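Local coordinates for putative nucleolar GTP-binding protein 1 (Plasmodium falciparum, PDB 2QU8), which binds GDP in a Ras-like GTPase fold and is probably a nucleolar GTPase of the NOG1 family, perhaps acting in ribosome assembly, at residues Ser43-Ile48 against Val111-Ile116; Lys180-Ser185 against Glu193-Thr198; Pro27-Ile32 against Val68-His73. All blocks are in the same frame, centred on the assembly; numbering follows the deposited sequence.

Interaction 1. Residues Ser43-Ile48 against Val111-Ile116. With GDP (guanosine-5'-diphosphate), chain B.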
loop_
_atom_site.group_PDB
_atom_site.type_symbol
_atom_site.label_atom_id
_atom_site.label_comp_id
_atom_site.label_asym_id
_atom_site.label_seq_id
_atom_site.Cartn_x
_atom_site.Cartn_y
_atom_site.Cartn_z
ATOM N N SER A 43 4.118 5.724 -8.637
ATOM C CA SER A 43 4.819 5.166 -9.801
ATOM C C SER A 43 6.332 5.270 -9.642
ATOM O O SER A 43 7.064 4.369 -10.061
ATOM C CB SER A 43 4.370 5.809 -11.127
ATOM O OG SER A 43 4.774 7.167 -11.213
ATOM N N SER A 44 6.792 6.362 -9.034
ATOM C CA SER A 44 8.212 6.532 -8.741
ATOM C C SER A 44 8.715 5.411 -7.826
ATOM O O SER A 44 9.758 4.816 -8.077
ATOM C CB SER A 44 8.468 7.892 -8.081
ATOM O OG SER A 44 8.245 8.947 -8.992
ATOM N N PHE A 45 7.956 5.125 -6.773
ATOM C CA PHE A 45 8.342 4.102 -5.806
ATOM C C PHE A 45 8.441 2.744 -6.485
ATOM O O PHE A 45 9.427 2.010 -6.316
ATOM C CB PHE A 45 7.328 4.033 -4.656
ATOM C CG PHE A 45 7.784 3.180 -3.516
ATOM C CD1 PHE A 45 8.336 3.767 -2.378
ATOM C CD2 PHE A 45 7.702 1.801 -3.592
ATOM C CE1 PHE A 45 8.784 2.971 -1.305
ATOM C CE2 PHE A 45 8.146 0.995 -2.541
ATOM C CZ PHE A 45 8.689 1.592 -1.389
ATOM N N MET A 46 7.411 2.420 -7.264
ATOM C CA MET A 46 7.388 1.172 -8.000
ATOM C C MET A 46 8.622 1.022 -8.898
ATOM O O MET A 46 9.285 -0.019 -8.883
ATOM C CB MET A 46 6.110 1.074 -8.836
ATOM C CG MET A 46 6.131 -0.087 -9.805
ATOM S SD MET A 46 4.706 -0.034 -10.889
ATOM C CE MET A 46 5.084 1.428 -11.866
ATOM N N ASN A 47 8.910 2.054 -9.689
ATOM C CA ASN A 47 10.064 2.035 -10.607
ATOM C C ASN A 47 11.425 1.871 -9.935
ATOM O O ASN A 47 12.272 1.122 -10.416
ATOM C CB ASN A 47 10.067 3.272 -11.495
ATOM C CG ASN A 47 9.045 3.181 -12.597
ATOM O OD1 ASN A 47 8.244 4.092 -12.786
ATOM N ND2 ASN A 47 9.050 2.069 -13.322
ATOM N N ILE A 48 11.626 2.572 -8.829
ATOM C CA ILE A 48 12.869 2.462 -8.068
ATOM C C ILE A 48 13.119 1.034 -7.564
ATOM O O ILE A 48 14.167 0.447 -7.859
ATOM C CB ILE A 48 12.900 3.485 -6.917
ATOM C CG1 ILE A 48 13.040 4.892 -7.493
ATOM C CG2 ILE A 48 14.056 3.202 -5.952
ATOM C CD1 ILE A 48 12.554 5.974 -6.577
ATOM N N VAL A 111 0.345 -6.731 0.849
ATOM C CA VAL A 111 0.373 -5.715 1.890
ATOM C C VAL A 111 0.147 -4.372 1.182
ATOM O O VAL A 111 0.617 -4.182 0.063
ATOM C CB VAL A 111 1.735 -5.729 2.648
ATOM C CG1 VAL A 111 2.910 -5.524 1.692
ATOM C CG2 VAL A 111 1.772 -4.688 3.746
ATOM N N ILE A 112 -0.581 -3.457 1.813
ATOM C CA ILE A 112 -0.841 -2.145 1.202
ATOM C C ILE A 112 0.275 -1.187 1.556
ATOM O O ILE A 112 0.690 -1.112 2.714
ATOM C CB ILE A 112 -2.176 -1.509 1.691
ATOM C CG1 ILE A 112 -3.308 -2.541 1.731
ATOM C CG2 ILE A 112 -2.560 -0.259 0.842
ATOM C CD1 ILE A 112 -3.641 -3.197 0.390
ATOM N N LEU A 113 0.787 -0.474 0.559
ATOM C CA LEU A 113 1.613 0.688 0.835
ATOM C C LEU A 113 0.819 1.920 0.411
ATOM O O LEU A 113 0.695 2.200 -0.782
ATOM C CB LEU A 113 2.967 0.615 0.116
ATOM C CG LEU A 113 3.929 1.810 0.250
ATOM C CD1 LEU A 113 4.170 2.239 1.703
ATOM C CD2 LEU A 113 5.251 1.494 -0.425
ATOM N N PHE A 114 0.266 2.620 1.399
ATOM C CA PHE A 114 -0.460 3.869 1.184
ATOM C C PHE A 114 0.490 5.031 1.411
ATOM O O PHE A 114 0.974 5.256 2.529
ATOM C CB PHE A 114 -1.707 3.997 2.088
ATOM C CG PHE A 114 -2.581 5.185 1.745
ATOM C CD1 PHE A 114 -3.648 5.050 0.858
ATOM C CD2 PHE A 114 -2.314 6.443 2.279
ATOM C CE1 PHE A 114 -4.447 6.150 0.524
ATOM C CE2 PHE A 114 -3.103 7.549 1.949
ATOM C CZ PHE A 114 -4.170 7.398 1.075
ATOM N N ILE A 115 0.747 5.769 0.338
ATOM C CA ILE A 115 1.710 6.847 0.372
ATOM C C ILE A 115 1.027 8.197 0.558
ATOM O O ILE A 115 0.087 8.540 -0.171
ATOM C CB ILE A 115 2.611 6.860 -0.886
ATOM C CG1 ILE A 115 3.341 5.510 -1.026
ATOM C CG2 ILE A 115 3.589 8.047 -0.827
ATOM C CD1 ILE A 115 4.293 5.397 -2.212
ATOM N N ILE A 116 1.507 8.931 1.562
ATOM C CA ILE A 116 1.134 10.311 1.811
ATOM C C ILE A 116 2.332 11.191 1.468
ATOM O O ILE A 116 3.435 10.999 1.995
ATOM C CB ILE A 116 0.716 10.545 3.300
ATOM C CG1 ILE A 116 -0.538 9.730 3.656
ATOM C CG2 ILE A 116 0.500 12.046 3.595
ATOM C CD1 ILE A 116 -0.896 9.722 5.144
HETATM P PB GDP B . 2.133 9.091 -8.649
HETATM O O1B GDP B . 1.159 9.823 -9.557
HETATM O O2B GDP B . 1.429 8.757 -7.363
HETATM O O3B GDP B . 2.508 7.829 -9.359
HETATM O O3A GDP B . 3.405 10.015 -8.338
HETATM P PA GDP B . 4.703 10.153 -9.298
HETATM O O1A GDP B . 4.273 10.253 -10.750
HETATM O O2A GDP B . 5.645 9.007 -9.093
HETATM O "O5'" GDP B . 5.298 11.538 -8.766
HETATM C "C5'" GDP B . 4.590 12.763 -9.012
HETATM C "C4'" GDP B . 5.559 13.938 -9.042
HETATM O "O4'" GDP B . 6.292 13.975 -7.810
HETATM C "C3'" GDP B . 6.603 13.788 -10.140
HETATM O "O3'" GDP B . 6.909 15.077 -10.669
HETATM C "C2'" GDP B . 7.803 13.229 -9.408
HETATM O "O2'" GDP B . 9.026 13.495 -10.094
HETATM C "C1'" GDP B . 7.697 13.931 -8.067
HETATM N N9 GDP B . 8.307 13.208 -6.935
HETATM C C8 GDP B . 8.285 11.873 -6.745
HETATM N N7 GDP B . 8.915 11.547 -5.590
HETATM C C5 GDP B . 9.347 12.692 -5.025
HETATM C C6 GDP B . 10.078 13.060 -3.790
HETATM O O6 GDP B . 10.451 12.168 -2.993
HETATM N N1 GDP B . 10.336 14.362 -3.568
HETATM C C2 GDP B . 9.942 15.334 -4.418
HETATM N N2 GDP B . 10.233 16.627 -4.119
HETATM N N3 GDP B . 9.258 15.062 -5.563
HETATM C C4 GDP B . 8.934 13.786 -5.912
#
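Phe45, on the helix that follows the P-loop, and Ile115, on a strand of the central sheet, bring the backbones of Ser43-Ile48 and Val111-Ile116 to their nearest approach, with CA atoms 9.5 Å apart. Side chains alone bridge that gap, as expected where a helix covers a sheet. The setting is the P-loop GTPase fold: helix 42-49 lies over strand 110-117, and its first turn grips the diphosphate of GDP. Phe45 carries the packing. With CG anti to the backbone N (chi1 -170°), the side chain leaves the helix on the side of the strand, and the ring is placed where Leu113 can cover it, sending one methyl, CD2, over a ring face in a CH-pi contact. That methyl sits 3.7 Å from the centroid of the Phe45 ring, only 19° off the normal, and the two side chains cross at about a right angle. Ile115 meets the same residue nearer its root, CD1 lying 4.1 Å from Phe45 CB. All three are buried, and Phe184 also meets the Phe45 ring. In the two residues before Phe45 the polar work begins. Ser43 N gives a nearly straight bond to the beta-phosphate oxygen O3B of GDP, at 2.7 Å and 166°. The alpha-phosphate oxygen O2A of GDP receives both the backbone N and the hydroxyl of Ser44, the latter through OG at 2.6 Å.

Interaction 2. Residues Lys180-Ser185 against Glu193-Thr198. With GDP (guanosine-5'-diphosphate), chain B.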
loop_
_atom_site.group_PDB
_atom_site.type_symbol
_atom_site.label_atom_id
_atom_site.label_comp_id
_atom_site.label_asym_id
_atom_site.label_seq_id
_atom_site.Cartn_x
_atom_site.Cartn_y
_atom_site.Cartn_z
ATOM N N LYS A 180 2.316 -0.146 10.017
ATOM C CA LYS A 180 3.629 0.446 10.279
ATOM C C LYS A 180 3.815 1.754 9.506
ATOM O O LYS A 180 3.130 1.995 8.509
ATOM C CB LYS A 180 4.763 -0.541 9.944
ATOM C CG LYS A 180 4.780 -1.830 10.771
ATOM C CD LYS A 180 4.838 -1.557 12.277
ATOM C CE LYS A 180 4.342 -2.756 13.086
ATOM N NZ LYS A 180 4.196 -2.452 14.554
ATOM N N PHE A 181 4.736 2.594 9.975
ATOM C CA PHE A 181 5.056 3.849 9.301
ATOM C C PHE A 181 6.429 3.759 8.654
ATOM O O PHE A 181 7.308 3.064 9.163
ATOM C CB PHE A 181 5.023 5.036 10.279
ATOM C CG PHE A 181 3.646 5.366 10.820
ATOM C CD1 PHE A 181 2.497 5.117 10.078
ATOM C CD2 PHE A 181 3.509 5.986 12.061
ATOM C CE1 PHE A 181 1.236 5.435 10.575
ATOM C CE2 PHE A 181 2.249 6.315 12.562
ATOM C CZ PHE A 181 1.110 6.035 11.816
ATOM N N SER A 182 6.601 4.448 7.524
ATOM C CA SER A 182 7.892 4.550 6.838
ATOM C C SER A 182 8.014 5.922 6.194
ATOM O O SER A 182 7.103 6.357 5.504
ATOM C CB SER A 182 8.030 3.488 5.743
ATOM O OG SER A 182 8.367 2.214 6.264
ATOM N N SER A 183 9.138 6.594 6.411
ATOM C CA SER A 183 9.403 7.884 5.774
ATOM C C SER A 183 10.496 7.747 4.723
ATOM O O SER A 183 11.479 7.034 4.932
ATOM C CB SER A 183 9.797 8.933 6.817
ATOM O OG SER A 183 8.778 9.065 7.794
ATOM N N PHE A 184 10.324 8.436 3.595
ATOM C CA PHE A 184 11.274 8.339 2.493
ATOM C C PHE A 184 11.146 9.457 1.471
ATOM O O PHE A 184 10.235 10.292 1.531
ATOM C CB PHE A 184 11.177 6.973 1.781
ATOM C CG PHE A 184 9.776 6.578 1.383
ATOM C CD1 PHE A 184 9.243 6.984 0.151
ATOM C CD2 PHE A 184 8.997 5.791 2.227
ATOM C CE1 PHE A 184 7.949 6.623 -0.223
ATOM C CE2 PHE A 184 7.696 5.419 1.862
ATOM C CZ PHE A 184 7.172 5.838 0.629
ATOM N N SER A 185 12.087 9.465 0.540
ATOM C CA SER A 185 12.032 10.355 -0.593
ATOM C C SER A 185 12.292 9.557 -1.856
ATOM O O SER A 185 13.393 9.051 -2.050
ATOM C CB SER A 185 13.068 11.469 -0.457
ATOM O OG SER A 185 13.227 12.142 -1.696
ATOM N N GLU A 193 14.469 1.898 0.196
ATOM C CA GLU A 193 14.730 0.476 0.403
ATOM C C GLU A 193 14.260 0.001 1.776
ATOM O O GLU A 193 13.676 -1.076 1.896
ATOM C CB GLU A 193 16.208 0.151 0.157
ATOM C CG GLU A 193 16.607 0.229 -1.330
ATOM C CD GLU A 193 15.902 -0.818 -2.198
ATOM O OE1 GLU A 193 15.699 -1.952 -1.704
ATOM O OE2 GLU A 193 15.557 -0.510 -3.371
ATOM N N GLN A 194 14.479 0.826 2.799
ATOM C CA GLN A 194 13.944 0.555 4.140
ATOM C C GLN A 194 12.421 0.382 4.154
ATOM O O GLN A 194 11.908 -0.540 4.784
ATOM C CB GLN A 194 14.352 1.660 5.129
ATOM C CG GLN A 194 15.798 1.582 5.608
ATOM C CD GLN A 194 16.137 0.256 6.304
ATOM O OE1 GLN A 194 17.233 -0.282 6.124
ATOM N NE2 GLN A 194 15.193 -0.279 7.084
ATOM N N ALA A 195 11.710 1.278 3.465
ATOM C CA ALA A 195 10.252 1.200 3.325
ATOM C C ALA A 195 9.806 -0.107 2.653
ATOM O O ALA A 195 8.823 -0.731 3.067
ATOM C CB ALA A 195 9.741 2.394 2.545
ATOM N N LYS A 196 10.539 -0.505 1.619
ATOM C CA LYS A 196 10.291 -1.754 0.905
ATOM C C LYS A 196 10.476 -2.965 1.829
ATOM O O LYS A 196 9.665 -3.890 1.824
ATOM C CB LYS A 196 11.220 -1.851 -0.304
ATOM C CG LYS A 196 10.952 -3.041 -1.213
ATOM C CD LYS A 196 12.145 -3.318 -2.118
ATOM C CE LYS A 196 13.285 -4.000 -1.373
ATOM N NZ LYS A 196 12.792 -5.186 -0.622
ATOM N N ILE A 197 11.532 -2.931 2.635
ATOM C CA ILE A 197 11.819 -3.988 3.619
ATOM C C ILE A 197 10.715 -4.143 4.677
ATOM O O ILE A 197 10.263 -5.256 4.943
ATOM C CB ILE A 197 13.221 -3.783 4.264
ATOM C CG1 ILE A 197 14.312 -3.952 3.192
ATOM C CG2 ILE A 197 13.442 -4.757 5.417
ATOM C CD1 ILE A 197 15.651 -3.323 3.517
ATOM N N THR A 198 10.259 -3.040 5.268
ATOM C CA THR A 198 9.188 -3.134 6.276
ATOM C C THR A 198 7.841 -3.624 5.714
ATOM O O THR A 198 7.112 -4.342 6.403
ATOM C CB THR A 198 9.039 -1.860 7.178
ATOM O OG1 THR A 198 7.660 -1.481 7.272
ATOM C CG2 THR A 198 9.835 -0.704 6.652
HETATM P PB GDP B . 2.133 9.091 -8.649
HETATM O O1B GDP B . 1.159 9.823 -9.557
HETATM O O2B GDP B . 1.429 8.757 -7.363
HETATM O O3B GDP B . 2.508 7.829 -9.359
HETATM O O3A GDP B . 3.405 10.015 -8.338
HETATM P PA GDP B . 4.703 10.153 -9.298
HETATM O O1A GDP B . 4.273 10.253 -10.750
HETATM O O2A GDP B . 5.645 9.007 -9.093
HETATM O "O5'" GDP B . 5.298 11.538 -8.766
HETATM C "C5'" GDP B . 4.590 12.763 -9.012
HETATM C "C4'" GDP B . 5.559 13.938 -9.042
HETATM O "O4'" GDP B . 6.292 13.975 -7.810
HETATM C "C3'" GDP B . 6.603 13.788 -10.140
HETATM O "O3'" GDP B . 6.909 15.077 -10.669
HETATM C "C2'" GDP B . 7.803 13.229 -9.408
HETATM O "O2'" GDP B . 9.026 13.495 -10.094
HETATM C "C1'" GDP B . 7.697 13.931 -8.067
HETATM N N9 GDP B . 8.307 13.208 -6.935
HETATM C C8 GDP B . 8.285 11.873 -6.745
HETATM N N7 GDP B . 8.915 11.547 -5.590
HETATM C C5 GDP B . 9.347 12.692 -5.025
HETATM C C6 GDP B . 10.078 13.060 -3.790
HETATM O O6 GDP B . 10.451 12.168 -2.993
HETATM N N1 GDP B . 10.336 14.362 -3.568
HETATM C C2 GDP B . 9.942 15.334 -4.418
HETATM N N2 GDP B . 10.233 16.627 -4.119
HETATM N N3 GDP B . 9.258 15.062 -5.563
HETATM C C4 GDP B . 8.934 13.786 -5.912
#
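A threonine hydroxyl buried in the model without a hydrogen-bonding partner marks the meeting of Lys180-Ser185 with Glu193-Thr198: Thr198 OG1 lies 4.1 Å from Lys180 CB and 3.9 Å from Ser182 OG. The first torsion of Thr198 is far from any staggered position, however, so the orientation of this side chain, and with it the placing of both its branches, is uncertain. Ser182 OG is anti to its own carbonyl carbon (chi1 -79°), a rotation from which it makes a weak hydrogen bond to the carbonyl oxygen of Phe181. Beside it, Ala195 offers the small surface that lets helix and strand come near: its CB is 3.8 Å from Ser182 CB. The arrangement is the final strand and C-terminal helix of the Ras-like GTPase fold, here an edge strand of the sheet followed by a helix that turns back along it; the segments 180-183 and 193-198 run almost antiparallel, at 165°, with axes 8.0 Å apart at closest. Farther along, Phe184 leans in with CD2 at 3.5 Å from Ala195 CB, the methyl approaching the ring obliquely. Its CG lies between the backbone N and the carbonyl carbon (chi1 51°), which turns the ring inward onto the helix. The next residue, Ser185, belongs to the guanine pocket: its OG is 3.1 Å from O6 of GDP, and it also accepts a hydrogen bond from the backbone N of Thr188.

Interaction 3. Residues Pro27-Ile32 against Val68-His73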
loop_
_atom_site.group_PDB
_atom_site.type_symbol
_atom_site.label_atom_id
_atom_site.label_comp_id
_atom_site.label_asym_id
_atom_site.label_seq_id
_atom_site.Cartn_x
_atom_site.Cartn_y
_atom_site.Cartn_z
ATOM N N PRO A 27 -2.380 -13.817 -8.431
ATOM C CA PRO A 27 -2.938 -13.488 -7.108
ATOM C C PRO A 27 -2.196 -14.136 -5.931
ATOM O O PRO A 27 -2.409 -13.745 -4.780
ATOM C CB PRO A 27 -4.366 -14.027 -7.195
ATOM C CG PRO A 27 -4.260 -15.177 -8.135
ATOM C CD PRO A 27 -3.235 -14.772 -9.162
ATOM N N HIS A 28 -1.321 -15.096 -6.225
ATOM C CA HIS A 28 -0.615 -15.855 -5.191
ATOM C C HIS A 28 0.774 -15.299 -4.858
ATOM O O HIS A 28 1.306 -15.559 -3.774
ATOM C CB HIS A 28 -0.506 -17.329 -5.601
ATOM C CG HIS A 28 -1.798 -17.931 -6.069
ATOM N ND1 HIS A 28 -2.746 -18.432 -5.202
ATOM C CD2 HIS A 28 -2.290 -18.132 -7.318
ATOM C CE1 HIS A 28 -3.769 -18.904 -5.894
ATOM N NE2 HIS A 28 -3.516 -18.737 -7.180
ATOM N N LYS A 29 1.358 -14.532 -5.776
ATOM C CA LYS A 29 2.682 -13.944 -5.556
ATOM C C LYS A 29 2.609 -12.862 -4.479
ATOM O O LYS A 29 1.677 -12.065 -4.457
ATOM C CB LYS A 29 3.254 -13.364 -6.861
ATOM C CG LYS A 29 4.783 -13.152 -6.859
ATOM C CD LYS A 29 5.278 -12.420 -8.112
ATOM C CE LYS A 29 6.772 -12.635 -8.357
ATOM N NZ LYS A 29 7.353 -11.685 -9.378
ATOM N N LYS A 30 3.596 -12.848 -3.587
ATOM C CA LYS A 30 3.731 -11.781 -2.595
ATOM C C LYS A 30 3.722 -10.415 -3.290
ATOM O O LYS A 30 4.480 -10.181 -4.234
ATOM C CB LYS A 30 5.006 -11.967 -1.777
ATOM C CG LYS A 30 5.030 -13.254 -0.961
ATOM C CD LYS A 30 6.300 -13.365 -0.125
ATOM C CE LYS A 30 7.509 -13.708 -0.969
ATOM N NZ LYS A 30 7.346 -15.021 -1.671
ATOM N N THR A 31 2.851 -9.526 -2.823
ATOM C CA THR A 31 2.595 -8.273 -3.518
ATOM C C THR A 31 2.580 -7.065 -2.592
ATOM O O THR A 31 1.983 -7.100 -1.513
ATOM C CB THR A 31 1.222 -8.331 -4.260
ATOM O OG1 THR A 31 1.196 -9.447 -5.157
ATOM C CG2 THR A 31 0.940 -7.038 -5.045
ATOM N N ILE A 32 3.218 -5.986 -3.027
ATOM C CA ILE A 32 2.941 -4.675 -2.449
ATOM C C ILE A 32 1.897 -3.964 -3.331
ATOM O O ILE A 32 2.095 -3.778 -4.531
ATOM C CB ILE A 32 4.223 -3.822 -2.277
ATOM C CG1 ILE A 32 5.221 -4.530 -1.344
ATOM C CG2 ILE A 32 3.891 -2.457 -1.707
ATOM C CD1 ILE A 32 6.614 -3.932 -1.413
ATOM N N VAL A 68 2.648 -3.497 -13.083
ATOM C CA VAL A 68 3.181 -4.541 -12.209
ATOM C C VAL A 68 4.704 -4.556 -12.273
ATOM O O VAL A 68 5.289 -5.005 -13.260
ATOM C CB VAL A 68 2.651 -5.959 -12.543
ATOM C CG1 VAL A 68 3.077 -6.944 -11.450
ATOM C CG2 VAL A 68 1.142 -5.972 -12.688
ATOM N N GLY A 69 5.331 -4.049 -11.220
ATOM C CA GLY A 69 6.780 -4.130 -11.064
ATOM C C GLY A 69 7.153 -5.443 -10.400
ATOM O O GLY A 69 6.334 -6.033 -9.697
ATOM N N HIS A 70 8.382 -5.898 -10.630
ATOM C CA HIS A 70 8.891 -7.140 -10.053
ATOM C C HIS A 70 10.233 -6.917 -9.372
ATOM O O HIS A 70 11.080 -6.166 -9.873
ATOM C CB HIS A 70 9.042 -8.210 -11.143
ATOM C CG HIS A 70 7.779 -8.482 -11.898
ATOM N ND1 HIS A 70 6.843 -9.404 -11.476
ATOM C CD2 HIS A 70 7.282 -7.935 -13.033
ATOM C CE1 HIS A 70 5.831 -9.421 -12.325
ATOM N NE2 HIS A 70 6.072 -8.538 -13.278
ATOM N N PHE A 71 10.426 -7.569 -8.229
ATOM C CA PHE A 71 11.717 -7.549 -7.543
ATOM C C PHE A 71 11.894 -8.757 -6.629
ATOM O O PHE A 71 10.920 -9.392 -6.221
ATOM C CB PHE A 71 11.923 -6.238 -6.762
ATOM C CG PHE A 71 10.961 -6.043 -5.614
ATOM C CD1 PHE A 71 11.304 -6.438 -4.323
ATOM C CD2 PHE A 71 9.719 -5.451 -5.822
ATOM C CE1 PHE A 71 10.417 -6.260 -3.263
ATOM C CE2 PHE A 71 8.825 -5.267 -4.766
ATOM C CZ PHE A 71 9.178 -5.668 -3.483
ATOM N N ASP A 72 13.149 -9.070 -6.333
ATOM C CA ASP A 72 13.482 -10.081 -5.351
ATOM C C ASP A 72 13.977 -9.416 -4.087
ATOM O O ASP A 72 14.687 -8.406 -4.129
ATOM C CB ASP A 72 14.558 -11.035 -5.873
ATOM C CG ASP A 72 14.190 -11.660 -7.201
ATOM O OD1 ASP A 72 12.984 -11.853 -7.461
ATOM O OD2 ASP A 72 15.110 -11.957 -7.991
ATOM N N HIS A 73 13.575 -9.981 -2.958
ATOM C CA HIS A 73 14.135 -9.596 -1.683
ATOM C C HIS A 73 14.325 -10.825 -0.812
ATOM O O HIS A 73 13.367 -11.549 -0.520
ATOM C CB HIS A 73 13.258 -8.566 -0.977
ATOM C CG HIS A 73 13.900 -7.980 0.241
ATOM N ND1 HIS A 73 15.075 -7.260 0.186
ATOM C CD2 HIS A 73 13.536 -8.014 1.544
ATOM C CE1 HIS A 73 15.405 -6.873 1.405
ATOM N NE2 HIS A 73 14.489 -7.319 2.247
HETATM O O HOH W 1 10.638 -10.900 -9.020
#
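Lys29 and His70 meet at about a right angle, the lysine reaching the imidazole at its edge, near the ring plane. Fully extended beyond CG, the Lys29 chain carries its ammonium to ND1 of His70, where NZ makes a weak hydrogen bond of 3.1 Å. Such a bond would suit an imidazole without a proton on ND1, and on the other nitrogen NE2 is weakly bonded to Asp55. The lysine is further held by a weak bond to the carbonyl oxygen of Tyr78 and by a water that accepts a weak bond from NZ at 3.4 Å. This water donates to Asp72 OD1 at 3.0 Å, so it links two opposite charges whose atoms, Lys29 NZ and Asp72 OD1, stand 6.0 Å apart. Strands 30-35 and 66-73 belong to the central sheet of the GTPase fold, with strand 76-82 between them, so Ile32 and Phe71 meet over an intervening strand, while Lys29 reaches across from the loop that leads into strand 30-35; the CA atoms of Ile32 and Gly69 are 9.4 Å apart. Deeper in, Ile32 and Phe71 repeat the perpendicular approach in apolar form. Phe71 CZ meets Ile32 CD1 at 3.7 Å, the methyl lying at the ring edge. Tyr78 packs on Phe71 with ring planes nearly parallel, while Lys196 of the C-terminal helix touches the same phenylalanine.

How the interactions relate
All three contacts draw on one mixed seven-stranded sheet. Interaction 1 is the nearer neighbour of each of the others, its centre about 10 Å from that of interaction 2 and about 12 Å from that of interaction 3; the centres of interactions 2 and 3 are about 16 Å apart. Along the chain, interactions 1 and 3 interleave their segments, with strand 30-35 leading into helix 42-49, whereas interaction 2 follows both. Neighbouring strands 30-35 and 110-117 join 3 to 1, Ile32 packing on Leu113. Phe45 against Ala195 joins 1 to 2, and Ile197 against His73 joins 2 to 3. Interactions 1 and 2 both touch GDP, at the diphosphate and the guanine respectively, so their packing runs alongside the residues that hold the two ends of the nucleotide.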